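Local coordinates for ABC transporter substrate-binding protein (Rhizobium radiobacter, PDB 6TFX) that binds a mannityl opine and, as a periplasmic solute-binding protein, probably delivers it to an ABC importer, at residues L39-P44 with Y189-P194; N205-R210 with Q223-Q228; K319-A324 with G356-N361. All blocks are in the same frame, centred on the assembly; numbering follows the deposited sequence.

Contact 1: L39-P44 with Y189-P194; sequences LVRFAP and YFRGKP
Arg41 and Arg191 meet in a face-to-face stack of two guanidinium groups, joining strand 40-41 to the loop that links strands 180-185 and 198-203. The two side chains arrive from opposite directions, both extended from CG to NE, and the planes lie only 1° apart with their centres separated by 3.4 Å. Arg41 NH2 sits above the middle of the Arg191 group, while Arg41 NE approaches Arg191 NH2 at 3.3 Å; as both are donors, this is a contact of like charges and not a hydrogen bond. Each group has a further neighbour on its outer face: Pro44 CG beneath Arg41, and the Phe190 ring at CE2 behind Arg191, both toward the rim, so each guanidinium is covered on both faces. A type I beta turn from Tyr189 to Gly192, closed by Gly192 N to Tyr189 O at 3.0 Å, presents Arg191. Within that turn Tyr189, its CG anti to the backbone N (chi1 -176°), extends its ring alongside the arginine, and Arg191 NE donates to Tyr189 OH at 3.2 Å. This bond is rather bent, but OH lies in the guanidinium plane, which helps fix the rotation of the group. Water 1 links Tyr189 OH, at 2.7 Å, to Arg41 NH1 through a weak bond; with the direct bond from Arg191 NE the hydroxyl thus has a connection to each arginine. Two carboxylates of the same chain, in and just after strand 53-54, probably offset the electrostatic cost of the pairing: Glu53, on the strand that pairs with 40-41, makes a salt bridge to Arg41 NE, and Asp55 makes one to Arg191 NH2, which also donates to the carbonyl of Ala54.

Contact 2: N205-R210 with Q223-Q228; sequences NNEAAR and QGNQDQ. With N72 ((2~{R})-2-[[(3~{R},4~{R},5~{S})-3,4,5,6-tetrakis(oxidanyl)-2-oxidanylidene-hexyl]amino]pentanedioic acid), chain C.
The first turn of helix 207-215 runs beside the chain leaving strand 221-223, with the CA atoms of Arg210 and Gln223 8.1 Å apart. Arg210, bent at chi3 (-35°), turns its guanidinium so that NH1 donates to Gln223 O at 2.9 Å in a nearly straight bond. The carbonyl oxygen lies close to the guanidinium plane, but the donor stands well above the carbonyl plane. Arg210 NE is taken by the carbonyl of Leu204, so both the rotation and the position of the group are restrained. One turn earlier, Glu207 reaches out on an extended chain and crosses Asn225 at about a right angle. Asn225 ND2 is shared between both carboxylate oxygens, at 3.1 Å from Glu207 OE1 and 3.3 Å from Glu207 OE2, through two weak hydrogen bonds. Water 2 gathers the pieces: it donates to Glu207 OE2 at 2.7 Å and to Gly224 O, and accepts from Arg210 NH1. The other end of the Asn225 amide makes an Asx turn, OD1 accepting from Asp227 N at 3.0 Å, and Asp227 in turn is the N-cap of helix 228-235. Gln226, the middle residue of this turn, belongs to the opine pocket, its OE1 2.9 Å from the ligand hydroxyl OAB. The carboxylate of Glu207, in the first turn of its helix and bridged by water to a nearby arginine, is probably stabilised as the anion, and its weak bonds to Asn225 may help position the segment that carries Gln226.

Contact 3: K319-A324 with G356-N361; sequences KLLAEA and GGFTLN
Leu321, on helix 314-323, packs against Gly356, Gly357 and Phe358, where a beta-alpha-beta crossover returns to its sheet: strand 330-337, helix 340-353 and the parallel strand 358-365. Gly357, with positive phi, is the C-prime residue of the Schellman motif that ends the crossover helix, and the strand begins directly after it. The leucine makes the contact with both methyl groups. Its CG stands anti to the carbonyl carbon, beside the backbone N (chi1 -69°). CD1, anti to CA, continues the chain to the glycine carbonyls, touching Gly356 O at 3.5 Å and Gly357 O at 3.8 Å, while CD2 branches off to the rim of the aromatic ring, 3.8 Å from Phe358 CZ. Phe358 has the same kind of first torsion (chi1 -68°), which brings the end of its ring back toward helix 314-323 although its backbone runs on away from it. Val330, from the paired strand, and Ala270, from helix 265-272, touch both Leu321 and Phe358 and extend this apolar core. In these apolar surroundings Gly356 O is buried and has no hydrogen-bonding partner in the model, Leu321 CD1 being its near neighbour across the contact. That same methyl, Leu321 CD1, also makes a CH-pi contact over the face of Phe358, 4.2 Å from the ring centroid and 23° off the normal.

The contacts follow one another along the chain in the order 1, 2, 3, none enclosing another. Contacts 1 and 2 both adjoin the large mixed sheet: the loop of contact 1 leads into strand 198-203, and contact 2 lies between the helix following that strand and the end of strand 221-223. Their centres are 30 Å apart. Contact 3 belongs to the separate parallel pair 330-337 and 358-365; its centre is 33 Å from that of contact 2 and 53 Å from that of contact 1. Contact 2 alone reaches the opine, through Gln226; contacts 1 and 3 are structural packing away from the annotated sites, on opposite sides of the chain's centre.

Contact 1: L39-P44 with Y189-P194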
loop_
_atom_site.group_PDB
_atom_site.type_symbol
_atom_site.label_atom_id
_atom_site.label_comp_id
_atom_site.label_asym_id
_atom_site.label_seq_id
_atom_site.Cartn_x
_atom_site.Cartn_y
_atom_site.Cartn_z
ATOM N N LEU A 39 0.669 -3.839 18.291
ATOM C CA LEU A 39 1.573 -4.246 19.381
ATOM C C LEU A 39 2.857 -3.398 19.341
ATOM O O LEU A 39 3.346 -2.945 20.376
ATOM C CB LEU A 39 1.942 -5.713 19.224
ATOM C CG LEU A 39 0.849 -6.708 19.666
ATOM C CD1 LEU A 39 1.186 -8.128 19.201
ATOM C CD2 LEU A 39 0.666 -6.685 21.185
ATOM N N VAL A 40 3.392 -3.189 18.132
ATOM C CA VAL A 40 4.629 -2.400 17.916
ATOM C C VAL A 40 4.367 -1.435 16.770
ATOM O O VAL A 40 3.353 -1.561 16.084
ATOM C CB VAL A 40 5.854 -3.326 17.643
ATOM C CG1 VAL A 40 6.126 -4.240 18.833
ATOM C CG2 VAL A 40 5.649 -4.179 16.380
ATOM N N ARG A 41 5.287 -0.484 16.516
ATOM C CA ARG A 41 4.981 0.402 15.413
ATOM C C ARG A 41 6.244 0.840 14.743
ATOM O O ARG A 41 7.299 0.837 15.365
ATOM C CB ARG A 41 4.244 1.656 15.935
ATOM C CG ARG A 41 5.123 2.550 16.851
ATOM C CD ARG A 41 4.427 3.874 17.047
ATOM N NE ARG A 41 5.198 4.814 17.851
ATOM C CZ ARG A 41 4.770 6.036 18.132
ATOM N NH1 ARG A 41 3.598 6.463 17.657
ATOM N NH2 ARG A 41 5.505 6.847 18.885
ATOM N N PHE A 42 6.129 1.275 13.505
ATOM C CA PHE A 42 7.241 1.934 12.833
ATOM C C PHE A 42 7.433 3.268 13.599
ATOM O O PHE A 42 6.462 3.844 14.106
ATOM C CB PHE A 42 6.813 2.301 11.411
ATOM C CG PHE A 42 6.868 1.098 10.509
ATOM C CD1 PHE A 42 5.799 0.206 10.448
ATOM C CD2 PHE A 42 7.949 0.896 9.671
ATOM C CE1 PHE A 42 5.864 -0.928 9.619
ATOM C CE2 PHE A 42 8.008 -0.228 8.834
ATOM C CZ PHE A 42 6.980 -1.143 8.839
ATOM N N ALA A 43 8.670 3.776 13.673
ATOM C CA ALA A 43 8.856 5.079 14.298
ATOM C C ALA A 43 8.105 6.096 13.450
ATOM O O ALA A 43 8.186 6.037 12.211
ATOM C CB ALA A 43 10.337 5.445 14.294
ATOM N N PRO A 44 7.403 7.056 14.078
ATOM C CA PRO A 44 6.733 8.102 13.284
ATOM C C PRO A 44 7.739 8.770 12.336
ATOM O O PRO A 44 8.851 9.162 12.751
ATOM C CB PRO A 44 6.222 9.073 14.347
ATOM C CG PRO A 44 5.985 8.178 15.565
ATOM C CD PRO A 44 7.170 7.231 15.525
ATOM N N TYR A 189 -5.657 9.255 24.704
ATOM C CA TYR A 189 -4.557 8.576 24.009
ATOM C C TYR A 189 -3.402 8.351 24.986
ATOM O O TYR A 189 -3.031 9.268 25.715
ATOM C CB TYR A 189 -4.117 9.352 22.762
ATOM C CG TYR A 189 -3.060 8.603 21.985
ATOM C CD1 TYR A 189 -3.299 7.312 21.505
ATOM C CD2 TYR A 189 -1.813 9.170 21.741
ATOM C CE1 TYR A 189 -2.329 6.613 20.789
ATOM C CE2 TYR A 189 -0.830 8.471 21.041
ATOM C CZ TYR A 189 -1.096 7.197 20.560
ATOM O OH TYR A 189 -0.109 6.508 19.908
ATOM N N PHE A 190 -2.893 7.114 25.058
ATOM C CA PHE A 190 -1.910 6.734 26.063
ATOM C C PHE A 190 -0.588 7.534 26.048
ATOM O O PHE A 190 0.070 7.600 27.086
ATOM C CB PHE A 190 -1.639 5.238 26.028
ATOM C CG PHE A 190 -0.815 4.735 24.875
ATOM C CD1 PHE A 190 -1.417 4.367 23.682
ATOM C CD2 PHE A 190 0.554 4.544 25.011
ATOM C CE1 PHE A 190 -0.657 3.841 22.629
ATOM C CE2 PHE A 190 1.311 4.023 23.953
ATOM C CZ PHE A 190 0.702 3.678 22.777
ATOM N N ARG A 191 -0.207 8.150 24.904
ATOM C CA ARG A 191 1.055 8.923 24.845
ATOM C C ARG A 191 0.814 10.378 25.195
ATOM O O ARG A 191 1.764 11.159 25.244
ATOM C CB ARG A 191 1.710 8.836 23.459
ATOM C CG ARG A 191 2.033 7.425 23.004
ATOM C CD ARG A 191 2.732 7.430 21.648
ATOM N NE ARG A 191 2.839 6.082 21.085
ATOM C CZ ARG A 191 3.864 5.260 21.297
ATOM N NH1 ARG A 191 4.903 5.655 22.035
ATOM N NH2 ARG A 191 3.870 4.051 20.760
ATOM N N GLY A 192 -0.447 10.728 25.429
ATOM C CA GLY A 192 -0.852 12.090 25.752
ATOM C C GLY A 192 -1.887 12.589 24.769
ATOM O O GLY A 192 -1.943 12.136 23.615
ATOM N N LYS A 193 -2.713 13.523 25.218
ATOM C CA LYS A 193 -3.766 14.080 24.376
ATOM C C LYS A 193 -3.150 14.822 23.155
ATOM O O LYS A 193 -2.248 15.654 23.327
ATOM C CB LYS A 193 -4.637 15.058 25.196
ATOM C CG LYS A 193 -5.853 15.579 24.433
ATOM C CD LYS A 193 -6.626 16.633 25.220
ATOM C CE LYS A 193 -7.949 16.931 24.556
ATOM N NZ LYS A 193 -8.791 17.839 25.374
ATOM N N PRO A 194 -3.629 14.554 21.925
ATOM C CA PRO A 194 -3.086 15.270 20.768
ATOM C C PRO A 194 -3.149 16.786 20.883
ATOM O O PRO A 194 -4.052 17.348 21.521
ATOM C CB PRO A 194 -3.950 14.767 19.605
ATOM C CG PRO A 194 -4.323 13.377 20.026
ATOM C CD PRO A 194 -4.597 13.514 21.492
HETATM O O HOH W 1 1.177 8.060 18.130
#

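Contact 2: N205-R210 with Q223-Q228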
loop_
_atom_site.group_PDB
_atom_site.type_symbol
_atom_site.label_atom_id
_atom_site.label_comp_id
_atom_site.label_asym_id
_atom_site.label_seq_id
_atom_site.Cartn_x
_atom_site.Cartn_y
_atom_site.Cartn_z
ATOM N N ASN A 205 -10.987 14.549 -5.100
ATOM C CA ASN A 205 -10.346 13.795 -6.178
ATOM C C ASN A 205 -9.948 14.662 -7.375
ATOM O O ASN A 205 -8.934 14.389 -7.996
ATOM C CB ASN A 205 -11.225 12.629 -6.648
ATOM C CG ASN A 205 -10.397 11.530 -7.296
ATOM O OD1 ASN A 205 -9.451 11.002 -6.701
ATOM N ND2 ASN A 205 -10.750 11.145 -8.530
ATOM N N ASN A 206 -10.713 15.738 -7.662
ATOM C CA ASN A 206 -10.405 16.636 -8.775
ATOM C C ASN A 206 -9.201 17.505 -8.400
ATOM O O ASN A 206 -9.275 18.286 -7.444
ATOM C CB ASN A 206 -11.617 17.484 -9.123
ATOM C CG ASN A 206 -11.353 18.396 -10.295
ATOM O OD1 ASN A 206 -10.882 19.526 -10.134
ATOM N ND2 ASN A 206 -11.624 17.915 -11.497
ATOM N N GLU A 207 -8.078 17.323 -9.111
ATOM C CA GLU A 207 -6.815 18.030 -8.841
ATOM C C GLU A 207 -6.952 19.541 -8.887
ATOM O O GLU A 207 -6.397 20.225 -8.022
ATOM C CB GLU A 207 -5.689 17.562 -9.782
ATOM C CG GLU A 207 -5.215 16.140 -9.493
ATOM C CD GLU A 207 -4.074 15.610 -10.343
ATOM O OE1 GLU A 207 -3.796 16.176 -11.425
ATOM O OE2 GLU A 207 -3.464 14.600 -9.928
ATOM N N ALA A 208 -7.716 20.067 -9.863
ATOM C CA ALA A 208 -7.906 21.527 -9.964
ATOM C C ALA A 208 -8.634 22.082 -8.727
ATOM O O ALA A 208 -8.200 23.094 -8.174
ATOM C CB ALA A 208 -8.663 21.883 -11.239
ATOM N N ALA A 209 -9.705 21.399 -8.263
ATOM C CA ALA A 209 -10.460 21.824 -7.062
ATOM C C ALA A 209 -9.587 21.702 -5.802
ATOM O O ALA A 209 -9.622 22.582 -4.937
ATOM C CB ALA A 209 -11.723 20.983 -6.912
ATOM N N ARG A 210 -8.789 20.605 -5.706
ATOM C CA ARG A 210 -7.896 20.425 -4.555
ATOM C C ARG A 210 -6.851 21.552 -4.486
ATOM O O ARG A 210 -6.658 22.142 -3.421
ATOM C CB ARG A 210 -7.216 19.046 -4.619
ATOM C CG ARG A 210 -6.567 18.599 -3.296
ATOM C CD ARG A 210 -5.808 17.264 -3.427
ATOM N NE ARG A 210 -6.477 16.363 -4.360
ATOM C CZ ARG A 210 -5.900 15.699 -5.352
ATOM N NH1 ARG A 210 -4.577 15.723 -5.503
ATOM N NH2 ARG A 210 -6.631 14.954 -6.165
ATOM N N GLN A 223 -2.806 16.517 -0.994
ATOM C CA GLN A 223 -2.103 15.487 -1.751
ATOM C C GLN A 223 -1.739 16.080 -3.110
ATOM O O GLN A 223 -2.536 16.818 -3.720
ATOM C CB GLN A 223 -2.998 14.262 -1.936
ATOM C CG GLN A 223 -2.278 13.086 -2.603
ATOM C CD GLN A 223 -3.067 11.813 -2.534
ATOM O OE1 GLN A 223 -4.175 11.756 -1.974
ATOM N NE2 GLN A 223 -2.490 10.732 -3.091
ATOM N N GLY A 224 -0.548 15.756 -3.570
ATOM C CA GLY A 224 -0.084 16.232 -4.855
ATOM C C GLY A 224 -0.240 15.159 -5.896
ATOM O O GLY A 224 -1.105 14.286 -5.781
ATOM N N ASN A 225 0.598 15.217 -6.921
ATOM C CA ASN A 225 0.614 14.158 -7.923
ATOM C C ASN A 225 2.076 13.894 -8.319
ATOM O O ASN A 225 3.001 14.399 -7.660
ATOM C CB ASN A 225 -0.291 14.486 -9.115
ATOM C CG ASN A 225 0.182 15.637 -9.960
ATOM O OD1 ASN A 225 1.347 16.062 -9.898
ATOM N ND2 ASN A 225 -0.712 16.139 -10.812
ATOM N N GLN A 226 2.285 13.085 -9.358
ATOM C CA GLN A 226 3.659 12.687 -9.746
ATOM C C GLN A 226 4.329 13.625 -10.741
ATOM O O GLN A 226 5.484 13.403 -11.122
ATOM C CB GLN A 226 3.627 11.260 -10.310
ATOM C CG GLN A 226 3.167 10.196 -9.308
ATOM C CD GLN A 226 1.670 10.217 -9.044
ATOM O OE1 GLN A 226 0.850 10.377 -9.962
ATOM N NE2 GLN A 226 1.295 10.099 -7.778
ATOM N N ASP A 227 3.611 14.655 -11.171
ATOM C CA ASP A 227 4.085 15.597 -12.184
ATOM C C ASP A 227 4.988 16.687 -11.603
ATOM O O ASP A 227 4.588 17.410 -10.685
ATOM C CB ASP A 227 2.879 16.213 -12.903
ATOM C CG ASP A 227 3.177 16.961 -14.193
ATOM O OD1 ASP A 227 4.352 17.337 -14.410
ATOM O OD2 ASP A 227 2.231 17.180 -14.981
ATOM N N GLN A 228 6.206 16.821 -12.164
ATOM C CA GLN A 228 7.173 17.832 -11.728
ATOM C C GLN A 228 6.641 19.266 -11.848
ATOM O O GLN A 228 7.043 20.129 -11.065
ATOM C CB GLN A 228 8.524 17.672 -12.436
ATOM C CG GLN A 228 8.482 17.822 -13.957
ATOM C CD GLN A 228 9.849 17.566 -14.544
ATOM O OE1 GLN A 228 10.845 18.151 -14.118
ATOM N NE2 GLN A 228 9.931 16.667 -15.514
HETATM O OAB N72 C . 0.948 7.585 -10.819
HETATM C CAF N72 C . 0.840 6.317 -10.144
HETATM C CAG N72 C . -0.267 6.188 -9.045
HETATM O OAC N72 C . -0.773 7.415 -8.626
HETATM C CAH N72 C . 0.110 5.135 -8.001
HETATM O OAM N72 C . 1.392 4.647 -7.889
HETATM C CAI N72 C . -0.082 5.045 -6.500
HETATM O OAD N72 C . -0.057 6.329 -5.916
HETATM C CAJ N72 C . -1.207 4.112 -6.123
HETATM O OAE N72 C . -1.521 3.204 -6.935
HETATM C CAK N72 C . -1.986 4.321 -4.793
HETATM N N N72 C . -1.709 3.260 -3.855
HETATM C CA N72 C . -2.707 2.354 -3.428
HETATM C C N72 C . -4.007 2.307 -4.182
HETATM O O N72 C . -4.423 1.595 -5.180
HETATM C CB N72 C . -2.070 0.999 -3.106
HETATM C CG N72 C . -2.929 -0.266 -3.144
HETATM C CD N72 C . -2.434 -1.364 -2.200
HETATM O OE1 N72 C . -1.823 -1.091 -1.117
HETATM O OE2 N72 C . -2.658 -2.556 -2.506
HETATM O OXT N72 C . -4.702 3.131 -3.559
HETATM O O HOH W 2 -3.620 13.465 -7.501
#

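Contact 3: K319-A324 with G356-N361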
loop_
_atom_site.group_PDB
_atom_site.type_symbol
_atom_site.label_atom_id
_atom_site.label_comp_id
_atom_site.label_asym_id
_atom_site.label_seq_id
_atom_site.Cartn_x
_atom_site.Cartn_y
_atom_site.Cartn_z
ATOM N N LYS A 319 6.623 -6.418 -35.439
ATOM C CA LYS A 319 7.096 -7.695 -36.010
ATOM C C LYS A 319 6.512 -8.876 -35.220
ATOM O O LYS A 319 6.008 -9.835 -35.813
ATOM C CB LYS A 319 8.634 -7.740 -36.006
ATOM C CG LYS A 319 9.255 -9.014 -36.570
ATOM C CD LYS A 319 10.756 -9.041 -36.284
ATOM C CE LYS A 319 11.420 -10.329 -36.692
ATOM N NZ LYS A 319 12.868 -10.326 -36.342
ATOM N N LEU A 320 6.571 -8.796 -33.887
ATOM C CA LEU A 320 6.027 -9.844 -33.021
ATOM C C LEU A 320 4.503 -9.975 -33.192
ATOM O O LEU A 320 3.999 -11.094 -33.254
ATOM C CB LEU A 320 6.367 -9.546 -31.556
ATOM C CG LEU A 320 7.803 -9.790 -31.168
ATOM C CD1 LEU A 320 8.134 -9.095 -29.854
ATOM C CD2 LEU A 320 8.107 -11.286 -31.094
ATOM N N LEU A 321 3.762 -8.844 -33.269
ATOM C CA LEU A 321 2.304 -8.941 -33.462
ATOM C C LEU A 321 1.983 -9.600 -34.796
ATOM O O LEU A 321 1.060 -10.412 -34.854
ATOM C CB LEU A 321 1.620 -7.564 -33.374
ATOM C CG LEU A 321 1.615 -6.946 -31.971
ATOM C CD1 LEU A 321 0.848 -5.640 -31.942
ATOM C CD2 LEU A 321 1.009 -7.936 -30.940
ATOM N N ALA A 322 2.729 -9.267 -35.865
ATOM C CA ALA A 322 2.464 -9.894 -37.186
ATOM C C ALA A 322 2.727 -11.415 -37.107
ATOM O O ALA A 322 1.903 -12.202 -37.587
ATOM C CB ALA A 322 3.333 -9.243 -38.272
ATOM N N GLU A 323 3.815 -11.835 -36.424
ATOM C CA GLU A 323 4.147 -13.262 -36.223
ATOM C C GLU A 323 3.036 -13.984 -35.436
ATOM O O GLU A 323 2.775 -15.171 -35.674
ATOM C CB GLU A 323 5.463 -13.412 -35.445
ATOM C CG GLU A 323 6.708 -13.106 -36.259
ATOM C CD GLU A 323 8.024 -13.128 -35.498
ATOM O OE1 GLU A 323 8.043 -13.591 -34.332
ATOM O OE2 GLU A 323 9.044 -12.690 -36.076
ATOM N N ALA A 324 2.410 -13.266 -34.475
ATOM C CA ALA A 324 1.352 -13.805 -33.613
ATOM C C ALA A 324 -0.026 -13.814 -34.290
ATOM O O ALA A 324 -1.002 -14.263 -33.678
ATOM C CB ALA A 324 1.293 -13.021 -32.303
ATOM N N GLY A 356 3.695 0.590 -31.034
ATOM C CA GLY A 356 3.974 -0.818 -31.278
ATOM C C GLY A 356 2.798 -1.626 -31.768
ATOM O O GLY A 356 2.909 -2.846 -31.895
ATOM N N GLY A 357 1.678 -0.954 -32.020
ATOM C CA GLY A 357 0.508 -1.619 -32.584
ATOM C C GLY A 357 -0.637 -1.943 -31.646
ATOM O O GLY A 357 -1.531 -2.705 -32.049
ATOM N N PHE A 358 -0.646 -1.367 -30.423
ATOM C CA PHE A 358 -1.743 -1.633 -29.481
ATOM C C PHE A 358 -2.643 -0.444 -29.369
ATOM O O PHE A 358 -2.156 0.659 -29.092
ATOM C CB PHE A 358 -1.214 -1.972 -28.080
ATOM C CG PHE A 358 -0.493 -3.299 -28.020
ATOM C CD1 PHE A 358 0.857 -3.389 -28.325
ATOM C CD2 PHE A 358 -1.164 -4.457 -27.619
ATOM C CE1 PHE A 358 1.522 -4.618 -28.271
ATOM C CE2 PHE A 358 -0.496 -5.685 -27.542
ATOM C CZ PHE A 358 0.844 -5.759 -27.868
ATOM N N THR A 359 -3.973 -0.660 -29.526
ATOM C CA THR A 359 -4.900 0.425 -29.296
ATOM C C THR A 359 -5.575 0.089 -27.989
ATOM O O THR A 359 -6.392 -0.832 -27.922
ATOM C CB THR A 359 -5.941 0.559 -30.415
ATOM O OG1 THR A 359 -5.269 0.717 -31.657
ATOM C CG2 THR A 359 -6.863 1.749 -30.174
ATOM N N LEU A 360 -5.199 0.805 -26.944
ATOM C CA LEU A 360 -5.732 0.585 -25.613
ATOM C C LEU A 360 -6.961 1.462 -25.402
ATOM O O LEU A 360 -6.933 2.658 -25.702
ATOM C CB LEU A 360 -4.601 0.925 -24.611
ATOM C CG LEU A 360 -4.803 0.659 -23.155
ATOM C CD1 LEU A 360 -5.221 -0.794 -22.898
ATOM C CD2 LEU A 360 -3.532 1.018 -22.395
ATOM N N ASN A 361 -8.069 0.844 -24.995
ATOM C CA ASN A 361 -9.305 1.547 -24.666
ATOM C C ASN A 361 -9.378 1.511 -23.131
ATOM O O ASN A 361 -9.278 0.441 -22.524
ATOM C CB ASN A 361 -10.521 0.824 -25.273
ATOM C CG ASN A 361 -11.863 1.334 -24.788
ATOM O OD1 ASN A 361 -12.730 0.560 -24.332
ATOM N ND2 ASN A 361 -12.072 2.633 -24.868
#